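Local coordinates for beta-galactoside alpha-2,6-sialyltransferase (Photobacterium sp., PDB 2Z4T), which probably transfers sialic acid from a CMP-activated donor to galactose-terminated acceptors such as lactose, forming an alpha-2,6 linkage, at residues H55-T60 / F92-V97; N387-H392 / G509-V514; V119-A124 / F169-N174. All coordinates share one frame; numbering follows the deposited sequence.

Contact 1: residues H55-T60 / F92-V97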
loop_
_atom_site.group_PDB
_atom_site.type_symbol
_atom_site.label_atom_id
_atom_site.label_comp_id
_atom_site.label_asym_id
_atom_site.label_seq_id
_atom_site.Cartn_x
_atom_site.Cartn_y
_atom_site.Cartn_z
ATOM N N HIS A 55 46.235 9.762 -19.498
ATOM C CA HIS A 55 45.792 9.792 -18.129
ATOM C C HIS A 55 46.172 8.745 -17.082
ATOM O O HIS A 55 47.019 7.876 -17.287
ATOM C CB HIS A 55 44.285 9.573 -18.300
ATOM C CG HIS A 55 43.933 8.143 -18.600
ATOM N ND1 HIS A 55 44.495 7.439 -19.648
ATOM C CD2 HIS A 55 43.130 7.266 -17.952
ATOM C CE1 HIS A 55 44.037 6.199 -19.644
ATOM N NE2 HIS A 55 43.205 6.068 -18.624
ATOM N N SER A 56 45.461 8.832 -15.956
ATOM C CA SER A 56 45.585 7.893 -14.842
ATOM C C SER A 56 44.252 7.706 -14.116
ATOM O O SER A 56 43.502 8.670 -13.915
ATOM C CB SER A 56 46.658 8.359 -13.842
ATOM O OG SER A 56 46.255 9.531 -13.132
ATOM N N TRP A 57 43.972 6.452 -13.752
ATOM C CA TRP A 57 42.920 6.092 -12.795
ATOM C C TRP A 57 43.564 5.454 -11.561
ATOM O O TRP A 57 44.462 4.610 -11.682
ATOM C CB TRP A 57 41.948 5.093 -13.388
ATOM C CG TRP A 57 40.832 5.670 -14.181
ATOM C CD1 TRP A 57 40.672 5.599 -15.539
ATOM C CD2 TRP A 57 39.679 6.375 -13.672
ATOM N NE1 TRP A 57 39.492 6.212 -15.901
ATOM C CE2 TRP A 57 38.865 6.696 -14.781
ATOM C CE3 TRP A 57 39.264 6.770 -12.388
ATOM C CZ2 TRP A 57 37.665 7.414 -14.651
ATOM C CZ3 TRP A 57 38.049 7.468 -12.256
ATOM C CH2 TRP A 57 37.269 7.781 -13.388
ATOM N N VAL A 58 43.117 5.859 -10.376
ATOM C CA VAL A 58 43.728 5.377 -9.142
ATOM C C VAL A 58 42.671 5.112 -8.081
ATOM O O VAL A 58 41.853 5.982 -7.757
ATOM C CB VAL A 58 44.780 6.360 -8.596
ATOM C CG1 VAL A 58 45.317 5.869 -7.242
ATOM C CG2 VAL A 58 45.920 6.536 -9.581
ATOM N N GLN A 59 42.677 3.899 -7.536
ATOM C CA GLN A 59 41.824 3.630 -6.397
ATOM C C GLN A 59 42.420 4.318 -5.181
ATOM O O GLN A 59 43.600 4.169 -4.848
ATOM C CB GLN A 59 41.631 2.151 -6.138
ATOM C CG GLN A 59 40.610 1.920 -5.049
ATOM C CD GLN A 59 40.359 0.469 -4.784
ATOM O OE1 GLN A 59 40.076 0.081 -3.649
ATOM N NE2 GLN A 59 40.450 -0.350 -5.823
ATOM N N THR A 60 41.564 5.054 -4.515
ATOM C CA THR A 60 41.997 6.069 -3.614
ATOM C C THR A 60 41.417 5.858 -2.203
ATOM O O THR A 60 41.929 6.380 -1.223
ATOM C CB THR A 60 41.691 7.409 -4.314
ATOM O OG1 THR A 60 42.934 7.993 -4.728
ATOM C CG2 THR A 60 40.921 8.339 -3.489
ATOM N N PHE A 92 37.826 6.531 -6.468
ATOM C CA PHE A 92 38.674 6.468 -7.659
ATOM C C PHE A 92 38.930 7.879 -8.167
ATOM O O PHE A 92 37.992 8.669 -8.351
ATOM C CB PHE A 92 38.020 5.593 -8.737
ATOM C CG PHE A 92 37.737 4.193 -8.277
ATOM C CD1 PHE A 92 36.511 3.868 -7.722
ATOM C CD2 PHE A 92 38.722 3.213 -8.341
ATOM C CE1 PHE A 92 36.243 2.575 -7.263
ATOM C CE2 PHE A 92 38.470 1.911 -7.879
ATOM C CZ PHE A 92 37.229 1.592 -7.338
ATOM N N ASP A 93 40.196 8.209 -8.376
ATOM C CA ASP A 93 40.553 9.533 -8.863
ATOM C C ASP A 93 41.060 9.452 -10.283
ATOM O O ASP A 93 42.063 8.786 -10.537
ATOM C CB ASP A 93 41.657 10.139 -7.993
ATOM C CG ASP A 93 41.227 10.353 -6.556
ATOM O OD1 ASP A 93 41.948 11.098 -5.855
ATOM O OD2 ASP A 93 40.204 9.775 -6.127
ATOM N N PHE A 94 40.387 10.142 -11.200
ATOM C CA PHE A 94 40.847 10.249 -12.596
ATOM C C PHE A 94 41.651 11.526 -12.811
ATOM O O PHE A 94 41.219 12.605 -12.398
ATOM C CB PHE A 94 39.650 10.223 -13.556
ATOM C CG PHE A 94 39.981 10.619 -14.980
ATOM C CD1 PHE A 94 40.409 9.669 -15.901
ATOM C CD2 PHE A 94 39.820 11.943 -15.415
ATOM C CE1 PHE A 94 40.705 10.040 -17.228
ATOM C CE2 PHE A 94 40.116 12.310 -16.739
ATOM C CZ PHE A 94 40.555 11.362 -17.640
ATOM N N ASN A 95 42.809 11.405 -13.457
ATOM C CA ASN A 95 43.550 12.579 -13.951
ATOM C C ASN A 95 43.815 12.462 -15.438
ATOM O O ASN A 95 44.206 11.399 -15.915
ATOM C CB ASN A 95 44.884 12.776 -13.224
ATOM C CG ASN A 95 44.723 13.414 -11.852
ATOM O OD1 ASN A 95 44.569 14.627 -11.729
ATOM N ND2 ASN A 95 44.766 12.584 -10.801
ATOM N N GLY A 96 43.621 13.554 -16.169
ATOM C CA GLY A 96 43.954 13.579 -17.585
ATOM C C GLY A 96 44.529 14.885 -18.093
ATOM O O GLY A 96 44.270 15.968 -17.546
ATOM N N VAL A 97 45.335 14.774 -19.140
ATOM C CA VAL A 97 45.774 15.927 -19.893
ATOM C C VAL A 97 45.297 15.766 -21.329
ATOM O O VAL A 97 45.645 14.803 -22.000
ATOM C CB VAL A 97 47.294 16.079 -19.871
ATOM C CG1 VAL A 97 47.700 17.384 -20.589
ATOM C CG2 VAL A 97 47.801 16.067 -18.441
HETATM O O HOH W 1 44.486 9.576 -11.014
#

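Contact 2: residues N387-H392 / G509-V514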
loop_
_atom_site.group_PDB
_atom_site.type_symbol
_atom_site.label_atom_id
_atom_site.label_comp_id
_atom_site.label_asym_id
_atom_site.label_seq_id
_atom_site.Cartn_x
_atom_site.Cartn_y
_atom_site.Cartn_z
ATOM N N ASN A 387 -33.944 13.258 -2.362
ATOM C CA ASN A 387 -35.391 13.411 -2.477
ATOM C C ASN A 387 -35.977 14.119 -1.231
ATOM O O ASN A 387 -35.776 13.678 -0.098
ATOM C CB ASN A 387 -36.050 12.048 -2.767
ATOM C CG ASN A 387 -37.543 12.163 -3.125
ATOM O OD1 ASN A 387 -38.299 12.848 -2.444
ATOM N ND2 ASN A 387 -37.971 11.463 -4.175
ATOM N N GLU A 388 -36.681 15.224 -1.442
ATOM C CA GLU A 388 -37.233 16.008 -0.329
ATOM C C GLU A 388 -38.237 15.263 0.546
ATOM O O GLU A 388 -38.411 15.609 1.724
ATOM C CB GLU A 388 -37.869 17.300 -0.831
ATOM C CG GLU A 388 -36.864 18.244 -1.474
ATOM C CD GLU A 388 -37.435 19.629 -1.700
ATOM O OE1 GLU A 388 -38.003 20.203 -0.738
ATOM O OE2 GLU A 388 -37.319 20.138 -2.838
ATOM N N SER A 389 -38.888 14.251 -0.024
ATOM C CA SER A 389 -39.906 13.493 0.684
ATOM C C SER A 389 -39.310 12.464 1.648
ATOM O O SER A 389 -40.039 11.659 2.227
ATOM C CB SER A 389 -40.858 12.826 -0.306
ATOM O OG SER A 389 -40.193 11.809 -1.035
ATOM N N SER A 390 -37.993 12.496 1.835
ATOM C CA SER A 390 -37.335 11.638 2.835
ATOM C C SER A 390 -36.763 12.396 4.034
ATOM O O SER A 390 -36.218 13.501 3.878
ATOM C CB SER A 390 -36.216 10.808 2.202
ATOM O OG SER A 390 -35.398 10.202 3.207
ATOM N N PRO A 391 -36.845 11.789 5.233
ATOM C CA PRO A 391 -36.163 12.401 6.384
ATOM C C PRO A 391 -34.629 12.424 6.250
ATOM O O PRO A 391 -33.982 13.193 6.952
ATOM C CB PRO A 391 -36.601 11.530 7.575
ATOM C CG PRO A 391 -37.065 10.236 6.981
ATOM C CD PRO A 391 -37.553 10.537 5.593
ATOM N N HIS A 392 -34.057 11.613 5.358
ATOM C CA HIS A 392 -32.592 11.616 5.159
ATOM C C HIS A 392 -32.092 12.620 4.118
ATOM O O HIS A 392 -30.896 12.714 3.846
ATOM C CB HIS A 392 -32.078 10.200 4.887
ATOM C CG HIS A 392 -32.588 9.209 5.886
ATOM N ND1 HIS A 392 -32.194 9.228 7.207
ATOM C CD2 HIS A 392 -33.537 8.249 5.786
ATOM C CE1 HIS A 392 -32.855 8.295 7.874
ATOM N NE2 HIS A 392 -33.673 7.687 7.033
ATOM N N GLY A 509 -40.528 7.665 -6.704
ATOM C CA GLY A 509 -40.385 9.108 -6.751
ATOM C C GLY A 509 -40.907 9.781 -5.487
ATOM O O GLY A 509 -40.572 10.941 -5.194
ATOM N N VAL A 510 -41.738 9.072 -4.728
ATOM C CA VAL A 510 -42.101 9.546 -3.397
ATOM C C VAL A 510 -41.530 8.553 -2.385
ATOM O O VAL A 510 -41.590 7.329 -2.592
ATOM C CB VAL A 510 -43.649 9.728 -3.228
ATOM C CG1 VAL A 510 -43.978 10.465 -1.925
ATOM C CG2 VAL A 510 -44.261 10.470 -4.445
ATOM N N CYS A 511 -40.949 9.083 -1.311
ATOM C CA CYS A 511 -40.361 8.250 -0.276
ATOM C C CYS A 511 -41.424 7.743 0.726
ATOM O O CYS A 511 -41.923 8.490 1.564
ATOM C CB CYS A 511 -39.218 8.994 0.415
ATOM S SG CYS A 511 -37.791 9.363 -0.653
ATOM N N ILE A 512 -41.766 6.464 0.617
ATOM C CA ILE A 512 -42.820 5.853 1.427
ATOM C C ILE A 512 -42.225 5.023 2.563
ATOM O O ILE A 512 -41.388 4.156 2.322
ATOM C CB ILE A 512 -43.743 4.973 0.552
ATOM C CG1 ILE A 512 -44.492 5.857 -0.451
ATOM C CG2 ILE A 512 -44.714 4.187 1.422
ATOM C CD1 ILE A 512 -45.134 5.105 -1.591
ATOM N N ALA A 513 -42.652 5.289 3.796
ATOM C CA ALA A 513 -42.132 4.577 4.959
ATOM C C ALA A 513 -42.413 3.080 4.867
ATOM O O ALA A 513 -43.308 2.645 4.120
ATOM C CB ALA A 513 -42.686 5.150 6.234
ATOM N N VAL A 514 -41.608 2.301 5.594
ATOM C CA VAL A 514 -41.765 0.834 5.685
ATOM C C VAL A 514 -42.859 0.460 6.690
ATOM O O VAL A 514 -43.557 -0.533 6.504
ATOM C CB VAL A 514 -40.435 0.118 6.094
ATOM C CG1 VAL A 514 -39.355 0.345 5.039
ATOM C CG2 VAL A 514 -39.947 0.586 7.482
#

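Contact 3: residues V119-A124 / F169-N174. With GAL (beta-D-galactopyranose), chain B; GLC (alpha-D-glucopyranose), chain C.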
loop_
_atom_site.group_PDB
_atom_site.type_symbol
_atom_site.label_atom_id
_atom_site.label_comp_id
_atom_site.label_asym_id
_atom_site.label_seq_id
_atom_site.Cartn_x
_atom_site.Cartn_y
_atom_site.Cartn_z
ATOM N N VAL A 119 9.137 -6.670 -1.149
ATOM C CA VAL A 119 8.011 -7.433 -1.684
ATOM C C VAL A 119 6.689 -6.910 -1.090
ATOM O O VAL A 119 6.574 -6.726 0.126
ATOM C CB VAL A 119 8.188 -8.930 -1.393
ATOM C CG1 VAL A 119 7.060 -9.740 -2.005
ATOM C CG2 VAL A 119 9.545 -9.446 -1.909
ATOM N N TYR A 120 5.700 -6.661 -1.946
ATOM C CA TYR A 120 4.416 -6.115 -1.515
ATOM C C TYR A 120 3.259 -6.910 -2.101
ATOM O O TYR A 120 3.142 -7.021 -3.329
ATOM C CB TYR A 120 4.257 -4.671 -1.990
ATOM C CG TYR A 120 5.400 -3.712 -1.684
ATOM C CD1 TYR A 120 5.316 -2.839 -0.605
ATOM C CD2 TYR A 120 6.531 -3.650 -2.507
ATOM C CE1 TYR A 120 6.333 -1.937 -0.314
ATOM C CE2 TYR A 120 7.563 -2.747 -2.238
ATOM C CZ TYR A 120 7.447 -1.887 -1.132
ATOM O OH TYR A 120 8.429 -0.983 -0.837
ATOM N N VAL A 121 2.400 -7.454 -1.237
ATOM C CA VAL A 121 1.329 -8.324 -1.690
ATOM C C VAL A 121 -0.013 -7.908 -1.090
ATOM O O VAL A 121 -0.167 -7.785 0.150
ATOM C CB VAL A 121 1.610 -9.815 -1.348
ATOM C CG1 VAL A 121 0.581 -10.742 -2.012
ATOM C CG2 VAL A 121 3.038 -10.231 -1.763
ATOM N N ASP A 122 -0.992 -7.725 -1.973
ATOM C CA ASP A 122 -2.347 -7.447 -1.560
ATOM C C ASP A 122 -3.324 -7.557 -2.731
ATOM O O ASP A 122 -3.002 -7.212 -3.870
ATOM C CB ASP A 122 -2.441 -6.046 -0.926
ATOM C CG ASP A 122 -3.868 -5.675 -0.562
ATOM O OD1 ASP A 122 -4.556 -6.496 0.089
ATOM O OD2 ASP A 122 -4.317 -4.577 -0.935
ATOM N N HIS A 123 -4.534 -8.004 -2.430
ATOM C CA HIS A 123 -5.546 -8.213 -3.447
ATOM C C HIS A 123 -6.654 -7.188 -3.252
ATOM O O HIS A 123 -7.519 -7.055 -4.120
ATOM C CB HIS A 123 -6.152 -9.610 -3.303
ATOM C CG HIS A 123 -6.959 -9.766 -2.053
ATOM N ND1 HIS A 123 -6.377 -9.920 -0.810
ATOM C CD2 HIS A 123 -8.298 -9.726 -1.843
ATOM C CE1 HIS A 123 -7.324 -9.989 0.110
ATOM N NE2 HIS A 123 -8.498 -9.872 -0.491
ATOM N N ALA A 124 -6.637 -6.491 -2.112
ATOM C CA ALA A 124 -7.732 -5.594 -1.713
ATOM C C ALA A 124 -7.442 -4.148 -2.124
ATOM O O ALA A 124 -6.856 -3.936 -3.187
ATOM C CB ALA A 124 -7.991 -5.702 -0.230
ATOM N N PHE A 169 3.609 -9.400 -10.451
ATOM C CA PHE A 169 3.238 -10.832 -10.503
ATOM C C PHE A 169 1.738 -11.001 -10.303
ATOM O O PHE A 169 1.136 -10.304 -9.501
ATOM C CB PHE A 169 3.987 -11.631 -9.428
ATOM C CG PHE A 169 5.477 -11.636 -9.604
ATOM C CD1 PHE A 169 6.113 -12.748 -10.164
ATOM C CD2 PHE A 169 6.246 -10.526 -9.220
ATOM C CE1 PHE A 169 7.498 -12.771 -10.339
ATOM C CE2 PHE A 169 7.626 -10.519 -9.392
ATOM C CZ PHE A 169 8.265 -11.658 -9.950
ATOM N N ALA A 170 1.132 -11.922 -11.040
ATOM C CA ALA A 170 -0.311 -12.107 -10.957
ATOM C C ALA A 170 -0.702 -12.944 -9.728
ATOM O O ALA A 170 -0.249 -14.073 -9.574
ATOM C CB ALA A 170 -0.831 -12.750 -12.253
ATOM N N LEU A 171 -1.546 -12.394 -8.867
ATOM C CA LEU A 171 -2.099 -13.134 -7.733
ATOM C C LEU A 171 -2.843 -14.408 -8.164
ATOM O O LEU A 171 -3.611 -14.389 -9.119
ATOM C CB LEU A 171 -3.060 -12.227 -6.955
ATOM C CG LEU A 171 -2.410 -11.049 -6.252
ATOM C CD1 LEU A 171 -3.454 -10.026 -5.961
ATOM C CD2 LEU A 171 -1.700 -11.506 -4.972
ATOM N N ILE A 172 -2.610 -15.512 -7.465
ATOM C CA ILE A 172 -3.416 -16.712 -7.642
ATOM C C ILE A 172 -4.246 -16.873 -6.374
ATOM O O ILE A 172 -3.695 -16.863 -5.259
ATOM C CB ILE A 172 -2.557 -17.981 -7.845
ATOM C CG1 ILE A 172 -1.468 -17.769 -8.915
ATOM C CG2 ILE A 172 -3.449 -19.197 -8.137
ATOM C CD1 ILE A 172 -1.939 -17.791 -10.374
ATOM N N ASN A 173 -5.566 -17.014 -6.541
ATOM C CA ASN A 173 -6.484 -17.105 -5.404
ATOM C C ASN A 173 -6.242 -15.962 -4.407
ATOM O O ASN A 173 -6.288 -16.170 -3.180
ATOM C CB ASN A 173 -6.349 -18.466 -4.693
ATOM C CG ASN A 173 -6.550 -19.647 -5.636
ATOM O OD1 ASN A 173 -7.509 -19.668 -6.419
ATOM N ND2 ASN A 173 -5.643 -20.636 -5.571
ATOM N N ASN A 174 -5.940 -14.776 -4.944
ATOM C CA ASN A 174 -5.735 -13.558 -4.151
ATOM C C ASN A 174 -4.473 -13.496 -3.327
ATOM O O ASN A 174 -4.309 -12.572 -2.517
ATOM C CB ASN A 174 -6.926 -13.336 -3.231
ATOM C CG ASN A 174 -8.193 -13.108 -4.003
ATOM O OD1 ASN A 174 -8.170 -12.522 -5.092
ATOM N ND2 ASN A 174 -9.307 -13.559 -3.455
HETATM C C1 GAL B . -12.299 -10.841 -0.594
HETATM C C2 GAL B . -11.773 -11.686 0.564
HETATM C C3 GAL B . -12.046 -10.960 1.880
HETATM C C4 GAL B . -11.530 -9.517 1.820
HETATM C C5 GAL B . -12.025 -8.788 0.567
HETATM C C6 GAL B . -11.360 -7.423 0.367
HETATM O O2 GAL B . -12.375 -12.970 0.528
HETATM O O3 GAL B . -11.434 -11.653 2.958
HETATM O O4 GAL B . -10.119 -9.546 1.852
HETATM O O5 GAL B . -11.710 -9.559 -0.566
HETATM O O6 GAL B . -11.728 -6.487 1.359
HETATM C C1 GLC C . -12.731 -11.734 -5.825
HETATM C C2 GLC C . -12.346 -10.342 -5.317
HETATM C C3 GLC C . -11.755 -10.481 -3.915
HETATM C C4 GLC C . -12.670 -11.274 -2.962
HETATM C C5 GLC C . -13.109 -12.598 -3.646
HETATM C C6 GLC C . -14.084 -13.555 -2.930
HETATM O O1 GLC C . -11.603 -12.605 -5.852
HETATM O O2 GLC C . -11.389 -9.711 -6.136
HETATM O O3 GLC C . -11.429 -9.208 -3.424
HETATM O O4 GLC C . -11.935 -11.515 -1.778
HETATM O O5 GLC C . -13.670 -12.291 -4.919
HETATM O O6 GLC C . -14.589 -13.109 -1.688
HETATM O O HOH W 2 -3.735 -10.844 -0.528
#

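Contact 1: residues H55-T60 / F92-V97
Residues 55-60 and 92-97 pair as antiparallel strands, 4.6 Å between their short axes, with Ser56 opposite Asn95 and Val58 opposite Asp93 as the hydrogen-bonded pairs. Ser56 N donates to Asn95 O at 2.9 Å, and Asn95 N donates back to Ser56 O, while Val58 and Asp93 exchange a second couple. Trp57 faces Phe94 across a non-hydrogen-bonded position. The methylene CB of Phe94 lies over one face of the indole, 3.4 Å from the centroid of its six-membered ring and 10° off the normal, a CH-pi contact. With CG of Phe94 anti to the backbone N (chi1 168°), its ring runs on past the indole, bringing CD1 to 3.5 Å from Trp57 CE2. Phe94 CE1, farther along the ring, lies 3.8 Å from His55 CD2, rim to rim, so the three residues form one aromatic cluster. Phe92 carries this face onward, its CE2 3.5 Å from Gln59 CG. On the face of Ser56, Asp93 and Asn95, one water donates to Asp93 O, accepts from Asn95 ND2 and bonds to Ser56 OG. Trp57 NE1 is taken up by Ile75 O, and Phe52 meets Phe94 edge-to-face. Strand 88-98 is flanked on its other side by strand 103-122, within the immunoglobulin-like beta-sandwich, while Pro44 and Ile45 pack against the aromatic face.

Contact 2: residues N387-H392 / G509-V514
In Asn387, CG stands anti to the backbone N (chi1 -171°), while Ser389 OG sits between its own N and carbonyl carbon (chi1 68°); these two settings send both polar ends toward residues 509-511. Asn387 ND2 donates to Gly509 O at 2.8 Å, the acceptor lying nearly in the amide plane although the nitrogen stands well above the plane of the glycine carbonyl. Alongside it, Cys511 N donates to Ser389 OG over 2.8 Å. The other end of the amide fixes the turn: Asn387 OD1 takes the N-H of Ser389, closing an Asx turn, and also the hydroxyl of Ser389, OG to OD1 2.6 Å. That hydroxyl therefore links the two segments, giving its proton to the amide oxygen and accepting from the cysteine backbone. The sulfur of Cys511 lies against the type I turn 387-390, with SG 3.6 Å from Ser390 CB and 3.7 Å from Asn387 CG. A disulfide to Cys506 ties the sulfur back into its own C-terminal loop. Ser390 OG accepts from His392 N, an ST turn, and is also bonded to Asn384. The contact thus joins the tail after strand 498-499 to the turn between helix 371-386 and strand 399-403.

Contact 3: residues V119-A124 / F169-N174
Van der Waals packing and a shared water, with no direct hydrogen bond, join the C-terminal end of strand 103-122 to the loop after strand 166-168 at the acceptor-sugar pocket of this GT-B enzyme. His123 CG lies between its backbone N and carbonyl carbon (chi1 68°), which sets the ring beside Asn174 with NE2 at the sugar. CB of Asn174 lies over one face of the imidazole, 4.2 Å from its centroid and 28° off the normal, with the amide plane turned 24° from the ring. Water 2 completes the link, donating to Asn174 O and bonding to His123 ND1 at 2.8 Å. His123 NE2 donates to GAL O4 at 2.9 Å and, less closely, to GAL O5 at 3.2 Å. The glucose comes to the ring edge, its O3 3.5 Å from His123 CD2, while Asn174 ND2 gives GLC O1 a weak hydrogen bond. Farther back along the strand, Leu171 CD2 reaches Val121 CG1 at 3.8 Å and Leu171 CD1 reaches Asp122 O at 3.5 Å. Asp122, a magnesium-site residue not liganded to the ion here, turns away from the loop; OD1 accepts from Ala124 N, an Asx turn, and from Asn201, and OD2 bonds Thr128. His204 meets the ring of His123 edge-to-face and, with Asp232, also binds the galactose. Strand 103-122 runs between strands 146-151 and 194-201, with helix 126-141 on Tyr120 and helix 178-190 on Val119.

From the N terminus, contact 1 comes first and closes a loop of 31 residues within the N-terminal beta-sandwich. The chain then enters strand 103-122, which pairs with strand 88-98 at its start and reaches the sugar pocket at its end, where contact 3 closes over 44 residues holding helices 126-141 and 158-164. Contact 2 comes last along the chain, spanning 116 residues from the end of helix 371-386 to the C-terminal tail. The three follow one another without nesting or crossing. Contacts 1 and 2 lie on opposite sides of the chain's centre, their centres 83 Å apart, with contact 3 near that centre.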